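Uncharacterized protein Atu1872 (Agrobacterium tumefaciens, PDB 2QNT) is of unknown function but belongs to the glyoxalase/bleomycin resistance protein/dioxygenase family, whose paired βαβββ modules usually build a ligand pocket. Local coordinates at residues 10-19 / 47-57; 104-112 / 120-128. All blocks are in the same frame, centred on the assembly; numbering follows the deposited sequence.

Following the chain from its N terminus, strand 7-16 comes first and helix 19-29 leads away from it; strands 34-37 and 41-44 follow before strand 49-52 returns beside the first strand, where contact 1 closes this long loop. Contact 2 follows in series, without nesting or crossing; it closes the short connection 113-119 between its segments and joins strands 110-115 and 121-126 in a hairpin of the second sheet. The two sheets share the strand order 1-4-3-2, and the contacts lie on opposite sides of the chain's centre, about 24 Å apart between centres. They nevertheless touch: His120 NE2 of contact 2 makes a probable hydrogen bond of 2.8 Å to Phe15 O of contact 1.

Contact 1: residues 10-19 / 47-57; sequences VNPIPFVRDI and GFAIHEGRSLE
Strands 10-16 and 49-52 run parallel at an angle of 36°, their axes approaching to 4.7 Å, and helix 53-57 then turns back across the end of the first strand. Pairing is confined to that end: His51 N donates to Pro14 O, Val16 N to His51 O at 2.9 Å, and Gly53 N to Val16 O at 2.8 Å. Earlier in the strand the two prolines offer no N-H, and Pro14 CD rests on Ala49 O. The Phe15 ring packs against the start of helix 53-57, crossing Leu56 at about a right angle. Leu56 CD2 meets its CE1 corner at 3.4 Å, Glu57 CG lies by CE2, and Gly53 CA packs on CB. Ile13 runs alongside His51, its CG2 3.5 Å from His51 CB. The imidazole is fixed by ND1 donating to Glu52 O (2.8 Å), while Leu56 CB lies over one face, toward the rim. Glu52 is the N-cap: with CG anti to its backbone N (chi1 -171°), it reaches over the first turn, OE1 meeting Ser55 N on the syn side (2.9 Å) and OE2 meeting Arg54 N from above the carboxylate plane. A water joins Glu52 OE2 to Arg17 O. Ile19 CD1 packs on Ile50 CG1. Parallel strands 7-16 and 49-52, with helix 19-29 after the first, form part of one βαβββ module of the glyoxalase-like fold, of strand order 1-4-3-2. Glu57 OE2 is held by Gln68 and Tyr71, strand 41-44 flanks strand 49-52, and helix 19-29 covers Ile50. Residues 11-14 pair antiparallel with a strand of the second subunit, continuing the sheet across the dimer interface.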
loop_
_atom_site.group_PDB
_atom_site.type_symbol
_atom_site.label_atom_id
_atom_site.label_comp_id
_atom_site.label_asym_id
_atom_site.label_seq_id
_atom_site.Cartn_x
_atom_site.Cartn_y
_atom_site.Cartn_z
ATOM N N VAL A 10 -2.136 -6.125 6.778
ATOM C CA VAL A 10 -3.485 -6.373 6.343
ATOM C C VAL A 10 -3.794 -5.662 5.045
ATOM O O VAL A 10 -4.068 -6.305 4.028
ATOM C CB VAL A 10 -4.498 -6.068 7.446
ATOM C CG1 VAL A 10 -5.914 -6.322 6.937
ATOM C CG2 VAL A 10 -4.206 -6.977 8.685
ATOM N N ASN A 11 -3.715 -4.328 5.017
ATOM C CA ASN A 11 -4.096 -3.544 3.811
ATOM C C ASN A 11 -3.249 -2.292 3.666
ATOM O O ASN A 11 -3.127 -1.599 4.653
ATOM C CB ASN A 11 -5.536 -2.994 3.916
ATOM C CG ASN A 11 -6.607 -4.075 4.019
ATOM O OD1 ASN A 11 -6.811 -4.857 3.089
ATOM N ND2 ASN A 11 -7.345 -4.063 5.124
ATOM N N PRO A 12 -2.867 -1.904 2.461
ATOM C CA PRO A 12 -2.574 -0.508 2.236
ATOM C C PRO A 12 -3.898 0.196 2.022
ATOM O O PRO A 12 -4.835 -0.382 1.485
ATOM C CB PRO A 12 -1.813 -0.514 0.920
ATOM C CG PRO A 12 -2.375 -1.638 0.173
ATOM C CD PRO A 12 -2.837 -2.667 1.193
ATOM N N ILE A 13 -3.947 1.481 2.377
ATOM C CA ILE A 13 -5.162 2.265 2.244
ATOM C C ILE A 13 -4.785 3.611 1.624
ATOM O O ILE A 13 -4.609 4.599 2.314
ATOM C CB ILE A 13 -5.902 2.451 3.572
ATOM C CG1 ILE A 13 -6.084 1.124 4.303
ATOM C CG2 ILE A 13 -7.254 3.122 3.293
ATOM C CD1 ILE A 13 -6.664 1.244 5.727
ATOM N N PRO A 14 -4.623 3.660 0.283
ATOM C CA PRO A 14 -4.462 4.943 -0.395
ATOM C C PRO A 14 -5.656 5.838 -0.142
ATOM O O PRO A 14 -6.809 5.376 -0.119
ATOM C CB PRO A 14 -4.343 4.573 -1.870
ATOM C CG PRO A 14 -4.147 3.103 -1.896
ATOM C CD PRO A 14 -4.626 2.520 -0.651
ATOM N N PHE A 15 -5.376 7.130 -0.005
ATOM C CA PHE A 15 -6.424 8.133 0.177
ATOM C C PHE A 15 -6.944 8.570 -1.180
ATOM O O PHE A 15 -6.197 8.715 -2.137
ATOM C CB PHE A 15 -5.876 9.364 0.857
ATOM C CG PHE A 15 -5.405 9.171 2.295
ATOM C CD1 PHE A 15 -5.408 7.932 2.923
ATOM C CD2 PHE A 15 -4.859 10.242 2.973
ATOM C CE1 PHE A 15 -4.919 7.784 4.235
ATOM C CE2 PHE A 15 -4.367 10.074 4.290
ATOM C CZ PHE A 15 -4.402 8.857 4.885
ATOM N N VAL A 16 -8.254 8.745 -1.269
ATOM C CA VAL A 16 -8.913 9.142 -2.526
ATOM C C VAL A 16 -9.853 10.308 -2.296
ATOM O O VAL A 16 -10.419 10.463 -1.217
ATOM C CB VAL A 16 -9.639 7.940 -3.209
ATOM C CG1 VAL A 16 -8.642 6.789 -3.420
ATOM C CG2 VAL A 16 -10.862 7.466 -2.408
ATOM N N ARG A 17 -10.018 11.151 -3.312
ATOM C CA ARG A 17 -10.885 12.332 -3.193
ATOM C C ARG A 17 -12.370 11.974 -3.277
ATOM O O ARG A 17 -13.201 12.607 -2.611
ATOM C CB ARG A 17 -10.521 13.362 -4.266
ATOM C CG ARG A 17 -11.066 14.735 -4.094
ATOM C CD ARG A 17 -10.578 15.652 -5.230
ATOM N NE ARG A 17 -9.266 16.242 -4.938
ATOM C CZ ARG A 17 -8.477 16.831 -5.839
ATOM N NH1 ARG A 17 -8.840 16.913 -7.114
ATOM N NH2 ARG A 17 -7.306 17.338 -5.466
ATOM N N ASP A 18 -12.696 10.947 -4.048
ATOM C CA ASP A 18 -14.091 10.606 -4.355
ATOM C C ASP A 18 -14.169 9.088 -4.341
ATOM O O ASP A 18 -13.634 8.428 -5.222
ATOM C CB ASP A 18 -14.464 11.202 -5.727
ATOM C CG ASP A 18 -15.902 10.986 -6.107
ATOM O OD1 ASP A 18 -16.442 9.882 -5.996
ATOM O OD2 ASP A 18 -16.521 11.967 -6.542
ATOM N N ILE A 19 -14.796 8.529 -3.314
ATOM C CA ILE A 19 -14.862 7.077 -3.167
ATOM C C ILE A 19 -15.645 6.400 -4.307
ATOM O O ILE A 19 -15.270 5.337 -4.779
ATOM C CB ILE A 19 -15.425 6.685 -1.767
ATOM C CG1 ILE A 19 -15.017 5.261 -1.376
ATOM C CG2 ILE A 19 -16.946 6.913 -1.663
ATOM C CD1 ILE A 19 -13.525 5.065 -1.095
ATOM N N GLY A 47 -6.696 -8.067 -0.907
ATOM C CA GLY A 47 -6.003 -7.256 0.089
ATOM C C GLY A 47 -5.785 -5.795 -0.255
ATOM O O GLY A 47 -4.859 -5.193 0.264
ATOM N N PHE A 48 -6.535 -5.273 -1.198
ATOM C CA PHE A 48 -6.441 -3.872 -1.540
ATOM C C PHE A 48 -7.623 -3.142 -0.893
ATOM O O PHE A 48 -8.673 -3.726 -0.646
ATOM C CB PHE A 48 -6.504 -3.724 -3.063
ATOM C CG PHE A 48 -6.242 -2.338 -3.563
ATOM C CD1 PHE A 48 -7.246 -1.609 -4.211
ATOM C CD2 PHE A 48 -5.036 -1.706 -3.323
ATOM C CE1 PHE A 48 -7.036 -0.334 -4.653
ATOM C CE2 PHE A 48 -4.823 -0.417 -3.754
ATOM C CZ PHE A 48 -5.836 0.280 -4.416
ATOM N N ALA A 49 -7.414 -1.868 -0.588
ATOM C CA ALA A 49 -8.455 -1.044 0.014
ATOM C C ALA A 49 -8.251 0.408 -0.352
ATOM O O ALA A 49 -7.172 0.770 -0.762
ATOM C CB ALA A 49 -8.457 -1.189 1.523
ATOM N N ILE A 50 -9.325 1.201 -0.266
ATOM C CA ILE A 50 -9.267 2.646 -0.535
ATOM C C ILE A 50 -10.121 3.344 0.508
ATOM O O ILE A 50 -11.097 2.775 1.002
ATOM C CB ILE A 50 -9.788 2.997 -1.957
ATOM C CG1 ILE A 50 -11.179 2.396 -2.199
ATOM C CG2 ILE A 50 -8.822 2.544 -3.043
ATOM C CD1 ILE A 50 -11.858 2.739 -3.568
ATOM N N HIS A 51 -9.785 4.597 0.820
ATOM C CA HIS A 51 -10.572 5.362 1.784
ATOM C C HIS A 51 -10.663 6.806 1.349
ATOM O O HIS A 51 -9.673 7.378 0.899
ATOM C CB HIS A 51 -9.912 5.327 3.179
ATOM C CG HIS A 51 -10.815 5.584 4.364
ATOM N ND1 HIS A 51 -11.519 6.758 4.581
ATOM C CD2 HIS A 51 -11.079 4.794 5.435
ATOM C CE1 HIS A 51 -12.166 6.672 5.742
ATOM N NE2 HIS A 51 -11.937 5.478 6.267
ATOM N N GLU A 52 -11.845 7.404 1.449
ATOM C CA GLU A 52 -11.972 8.839 1.229
ATOM C C GLU A 52 -10.982 9.535 2.151
ATOM O O GLU A 52 -10.914 9.233 3.340
ATOM C CB GLU A 52 -13.405 9.285 1.436
ATOM C CG GLU A 52 -13.644 10.738 1.018
ATOM C CD GLU A 52 -13.242 11.738 2.086
ATOM O OE1 GLU A 52 -13.427 11.440 3.272
ATOM O OE2 GLU A 52 -12.741 12.838 1.752
ATOM N N GLY A 53 -10.220 10.467 1.603
ATOM C CA GLY A 53 -9.018 10.936 2.281
ATOM C C GLY A 53 -9.278 11.852 3.460
ATOM O O GLY A 53 -8.625 11.729 4.486
ATOM N N ARG A 54 -10.191 12.806 3.322
ATOM C CA ARG A 54 -10.385 13.769 4.405
ATOM C C ARG A 54 -10.893 13.100 5.675
ATOM O O ARG A 54 -10.431 13.433 6.768
ATOM C CB ARG A 54 -11.297 14.917 3.985
ATOM C CG ARG A 54 -10.729 15.651 2.790
ATOM C CD ARG A 54 -11.136 17.061 2.633
ATOM N NE ARG A 54 -10.614 17.902 3.704
ATOM C CZ ARG A 54 -10.736 19.224 3.751
ATOM N NH1 ARG A 54 -11.340 19.875 2.767
ATOM N NH2 ARG A 54 -10.239 19.898 4.781
ATOM N N SER A 55 -11.815 12.157 5.550
ATOM C CA SER A 55 -12.324 11.459 6.724
ATOM C C SER A 55 -11.245 10.640 7.394
ATOM O O SER A 55 -11.153 10.637 8.612
ATOM C CB SER A 55 -13.522 10.575 6.383
ATOM O OG SER A 55 -13.235 9.628 5.395
ATOM N N LEU A 56 -10.403 9.950 6.630
ATOM C CA LEU A 56 -9.331 9.187 7.266
ATOM C C LEU A 56 -8.251 10.106 7.842
ATOM O O LEU A 56 -7.745 9.825 8.930
ATOM C CB LEU A 56 -8.746 8.160 6.300
ATOM C CG LEU A 56 -7.759 7.170 6.913
ATOM C CD1 LEU A 56 -8.265 6.538 8.235
ATOM C CD2 LEU A 56 -7.420 6.107 5.874
ATOM N N GLU A 57 -7.904 11.205 7.167
ATOM C CA GLU A 57 -6.974 12.182 7.760
ATOM C C GLU A 57 -7.505 12.686 9.086
ATOM O O GLU A 57 -6.743 12.828 10.051
ATOM C CB GLU A 57 -6.730 13.373 6.848
ATOM C CG GLU A 57 -5.878 13.125 5.644
ATOM C CD GLU A 57 -5.581 14.417 4.878
ATOM O OE1 GLU A 57 -4.998 15.342 5.508
ATOM O OE2 GLU A 57 -5.898 14.459 3.672
HETATM O O HOH W 1 -2.739 -6.312 1.381
HETATM O O HOH W 2 -12.515 14.130 -0.503
#

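Contact 2: residues 104-112 / 120-128; sequences RQAWGQRVF and HAIEVGESL
Val124 CB sits over one face of the Phe112 ring, 4.1 Å from its centroid, a CH-pi contact between side chains that lie side by side, and Phe89 meets the same ring edge-to-face. The Trp107 indole carries Gln105 CB over the centre of one face and points NE1 in its ring plane at a lone pair of Gln109 OE1, 3.0 Å away. On the Arg104 guanidinium, Arg110 CG lies over one face near the rim, while Gly108 O accepts from NH1 in the plane. Gln109 is gripped at both ends of its amide: OE1 takes the Trp107 N-H, while NE2 donates to Glu126 O at 2.8 Å and also binds Tyr79 OH, which should fix the flip. Its CG, anti to the backbone N (chi1 -175°), sends the extended chain toward the end of strand 121-126, antiparallel to the Glu126 side chain and at about a right angle to Leu128. Glu126 OE2 takes the backbone N-H of Arg110 almost straight (2.8 Å, 173°), on the anti side of the carboxylate; with Glu126 O given to Gln109 NE2 and Glu126 N still donating to Arg110 O, a side-chain oxygen replaces the main-chain acceptor at this pair. The Arg110 guanidinium forms a salt bridge with Asp86. Phe112 and Val124 form a hydrogen-bonded pair (Phe112 N to Val124 O 3.0 Å, Val124 N to Phe112 O 2.9 Å). Beside it, Val111 CG1 lies close to Glu123 OE2 (3.2 Å), which a water connects to Gln109 OE1. Glu123 OE1 binds Arg113 and the hydroxyl of a HEPES molecule, probably from the crystallisation liquor. This antiparallel hairpin forms the two central strands of the second sheet of the glyoxalase fold, and the bound buffer is consistent with a pocket beside Glu123.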
loop_
_atom_site.group_PDB
_atom_site.type_symbol
_atom_site.label_atom_id
_atom_site.label_comp_id
_atom_site.label_asym_id
_atom_site.label_seq_id
_atom_site.Cartn_x
_atom_site.Cartn_y
_atom_site.Cartn_z
ATOM N N ARG A 104 8.410 -5.253 -21.692
ATOM C CA ARG A 104 9.270 -6.136 -20.971
ATOM C C ARG A 104 10.252 -5.321 -20.132
ATOM O O ARG A 104 10.988 -4.469 -20.629
ATOM C CB ARG A 104 9.979 -7.080 -21.929
ATOM C CG ARG A 104 10.706 -8.208 -21.204
ATOM C CD ARG A 104 11.275 -9.260 -22.129
ATOM N NE ARG A 104 10.293 -9.795 -23.073
ATOM C CZ ARG A 104 9.344 -10.698 -22.797
ATOM N NH1 ARG A 104 9.211 -11.213 -21.581
ATOM N NH2 ARG A 104 8.520 -11.096 -23.767
ATOM N N GLN A 105 10.276 -5.632 -18.850
ATOM C CA GLN A 105 11.180 -4.974 -17.902
ATOM C C GLN A 105 12.561 -5.625 -17.913
ATOM O O GLN A 105 12.758 -6.678 -18.518
ATOM C CB GLN A 105 10.574 -5.003 -16.494
ATOM C CG GLN A 105 9.213 -4.354 -16.417
ATOM C CD GLN A 105 9.273 -2.895 -16.767
ATOM O OE1 GLN A 105 9.810 -2.110 -15.990
ATOM N NE2 GLN A 105 8.740 -2.511 -17.940
ATOM N N ALA A 106 13.506 -4.996 -17.218
ATOM C CA ALA A 106 14.890 -5.467 -17.201
ATOM C C ALA A 106 15.007 -6.894 -16.664
ATOM O O ALA A 106 15.952 -7.601 -16.973
ATOM C CB ALA A 106 15.763 -4.508 -16.364
ATOM N N TRP A 107 14.062 -7.288 -15.822
ATOM C CA TRP A 107 14.028 -8.620 -15.226
ATOM C C TRP A 107 13.160 -9.621 -15.993
ATOM O O TRP A 107 12.935 -10.736 -15.527
ATOM C CB TRP A 107 13.547 -8.520 -13.777
ATOM C CG TRP A 107 12.254 -7.787 -13.573
ATOM C CD1 TRP A 107 11.013 -8.336 -13.426
ATOM C CD2 TRP A 107 12.087 -6.371 -13.412
ATOM N NE1 TRP A 107 10.091 -7.345 -13.196
ATOM C CE2 TRP A 107 10.720 -6.131 -13.207
ATOM C CE3 TRP A 107 12.960 -5.276 -13.446
ATOM C CZ2 TRP A 107 10.211 -4.859 -12.964
ATOM C CZ3 TRP A 107 12.436 -4.000 -13.264
ATOM C CH2 TRP A 107 11.082 -3.806 -13.031
ATOM N N GLY A 108 12.666 -9.220 -17.162
ATOM C CA GLY A 108 12.026 -10.147 -18.093
ATOM C C GLY A 108 10.513 -10.190 -18.066
ATOM O O GLY A 108 9.889 -10.785 -18.943
ATOM N N GLN A 109 9.908 -9.579 -17.061
ATOM C CA GLN A 109 8.457 -9.553 -16.914
ATOM C C GLN A 109 7.850 -8.421 -17.731
ATOM O O GLN A 109 8.368 -7.313 -17.722
ATOM C CB GLN A 109 8.118 -9.338 -15.434
ATOM C CG GLN A 109 6.662 -9.394 -15.075
ATOM C CD GLN A 109 6.402 -8.861 -13.676
ATOM O OE1 GLN A 109 7.262 -8.222 -13.063
ATOM N NE2 GLN A 109 5.220 -9.149 -13.146
ATOM N N ARG A 110 6.737 -8.696 -18.414
ATOM C CA ARG A 110 5.977 -7.673 -19.120
ATOM C C ARG A 110 4.980 -7.004 -18.179
ATOM O O ARG A 110 4.158 -7.688 -17.548
ATOM C CB ARG A 110 5.253 -8.304 -20.294
ATOM C CG ARG A 110 6.206 -8.920 -21.293
ATOM C CD ARG A 110 5.489 -9.743 -22.309
ATOM N NE ARG A 110 4.663 -8.928 -23.162
ATOM C CZ ARG A 110 3.392 -9.169 -23.460
ATOM N NH1 ARG A 110 2.756 -10.242 -22.961
ATOM N NH2 ARG A 110 2.774 -8.329 -24.287
ATOM N N VAL A 111 5.079 -5.674 -18.079
ATOM C CA VAL A 111 4.184 -4.894 -17.241
ATOM C C VAL A 111 3.782 -3.613 -17.915
ATOM O O VAL A 111 4.472 -3.120 -18.787
ATOM C CB VAL A 111 4.822 -4.556 -15.841
ATOM C CG1 VAL A 111 5.614 -5.758 -15.300
ATOM C CG2 VAL A 111 5.692 -3.321 -15.876
ATOM N N PHE A 112 2.670 -3.023 -17.472
ATOM C CA PHE A 112 2.359 -1.641 -17.812
ATOM C C PHE A 112 2.073 -0.870 -16.547
ATOM O O PHE A 112 1.772 -1.446 -15.516
ATOM C CB PHE A 112 1.228 -1.523 -18.852
ATOM C CG PHE A 112 -0.136 -2.029 -18.437
ATOM C CD1 PHE A 112 -1.184 -1.133 -18.219
ATOM C CD2 PHE A 112 -0.414 -3.373 -18.406
ATOM C CE1 PHE A 112 -2.467 -1.583 -17.935
ATOM C CE2 PHE A 112 -1.708 -3.817 -18.128
ATOM C CZ PHE A 112 -2.713 -2.912 -17.882
ATOM N N HIS A 120 -2.373 8.066 -8.004
ATOM C CA HIS A 120 -1.504 7.057 -7.422
ATOM C C HIS A 120 -0.942 6.194 -8.547
ATOM O O HIS A 120 -1.653 5.931 -9.531
ATOM C CB HIS A 120 -2.258 6.147 -6.431
ATOM C CG HIS A 120 -2.775 6.858 -5.228
ATOM N ND1 HIS A 120 -1.944 7.473 -4.305
ATOM C CD2 HIS A 120 -4.041 7.040 -4.786
ATOM C CE1 HIS A 120 -2.692 7.981 -3.345
ATOM N NE2 HIS A 120 -3.968 7.735 -3.612
ATOM N N ALA A 121 0.299 5.731 -8.434
ATOM C CA ALA A 121 0.952 4.953 -9.460
ATOM C C ALA A 121 0.605 3.488 -9.290
ATOM O O ALA A 121 0.751 2.917 -8.190
ATOM C CB ALA A 121 2.467 5.178 -9.406
ATOM N N ILE A 122 0.149 2.880 -10.384
ATOM C CA ILE A 122 -0.213 1.467 -10.450
ATOM C C ILE A 122 0.578 0.723 -11.508
ATOM O O ILE A 122 0.773 1.214 -12.622
ATOM C CB ILE A 122 -1.697 1.275 -10.824
ATOM C CG1 ILE A 122 -2.605 1.754 -9.696
ATOM C CG2 ILE A 122 -1.991 -0.196 -11.128
ATOM C CD1 ILE A 122 -4.039 1.903 -10.117
ATOM N N GLU A 123 0.983 -0.488 -11.156
ATOM C CA GLU A 123 1.593 -1.416 -12.112
ATOM C C GLU A 123 0.734 -2.642 -12.195
ATOM O O GLU A 123 0.302 -3.161 -11.172
ATOM C CB GLU A 123 3.001 -1.794 -11.634
ATOM C CG GLU A 123 3.660 -2.850 -12.518
ATOM C CD GLU A 123 5.062 -3.174 -12.133
ATOM O OE1 GLU A 123 5.736 -2.325 -11.522
ATOM O OE2 GLU A 123 5.446 -4.325 -12.441
ATOM N N VAL A 124 0.514 -3.098 -13.437
ATOM C CA VAL A 124 -0.092 -4.394 -13.706
ATOM C C VAL A 124 0.923 -5.195 -14.485
ATOM O O VAL A 124 1.276 -4.840 -15.605
ATOM C CB VAL A 124 -1.428 -4.272 -14.446
ATOM C CG1 VAL A 124 -1.954 -5.648 -14.863
ATOM C CG2 VAL A 124 -2.458 -3.508 -13.628
ATOM N N GLY A 125 1.341 -6.309 -13.912
ATOM C CA GLY A 125 2.300 -7.201 -14.536
ATOM C C GLY A 125 1.739 -8.562 -14.798
ATOM O O GLY A 125 0.775 -9.013 -14.144
ATOM N N GLU A 126 2.379 -9.256 -15.734
ATOM C CA GLU A 126 2.032 -10.656 -15.920
ATOM C C GLU A 126 2.365 -11.424 -14.661
ATOM O O GLU A 126 3.269 -11.066 -13.910
ATOM C CB GLU A 126 2.733 -11.268 -17.123
ATOM C CG GLU A 126 4.233 -11.312 -17.021
ATOM C CD GLU A 126 4.846 -11.896 -18.266
ATOM O OE1 GLU A 126 4.286 -12.886 -18.802
ATOM O OE2 GLU A 126 5.861 -11.362 -18.722
ATOM N N SER A 127 1.646 -12.516 -14.455
ATOM C CA SER A 127 1.760 -13.292 -13.241
ATOM C C SER A 127 3.157 -13.882 -13.156
ATOM O O SER A 127 3.744 -14.287 -14.163
ATOM C CB SER A 127 0.690 -14.407 -13.246
ATOM O OG SER A 127 -0.558 -13.846 -12.858
ATOM N N LEU A 128 3.687 -13.890 -11.932
ATOM C CA LEU A 128 4.970 -14.494 -11.636
ATOM C C LEU A 128 4.738 -15.788 -10.856
ATOM O O LEU A 128 5.404 -16.789 -11.106
ATOM C CB LEU A 128 5.826 -13.528 -10.801
ATOM C CG LEU A 128 6.252 -12.225 -11.487
ATOM C CD1 LEU A 128 7.056 -11.359 -10.537
ATOM C CD2 LEU A 128 7.045 -12.461 -12.782
HETATM O O HOH W 3 7.357 -5.889 -11.599
#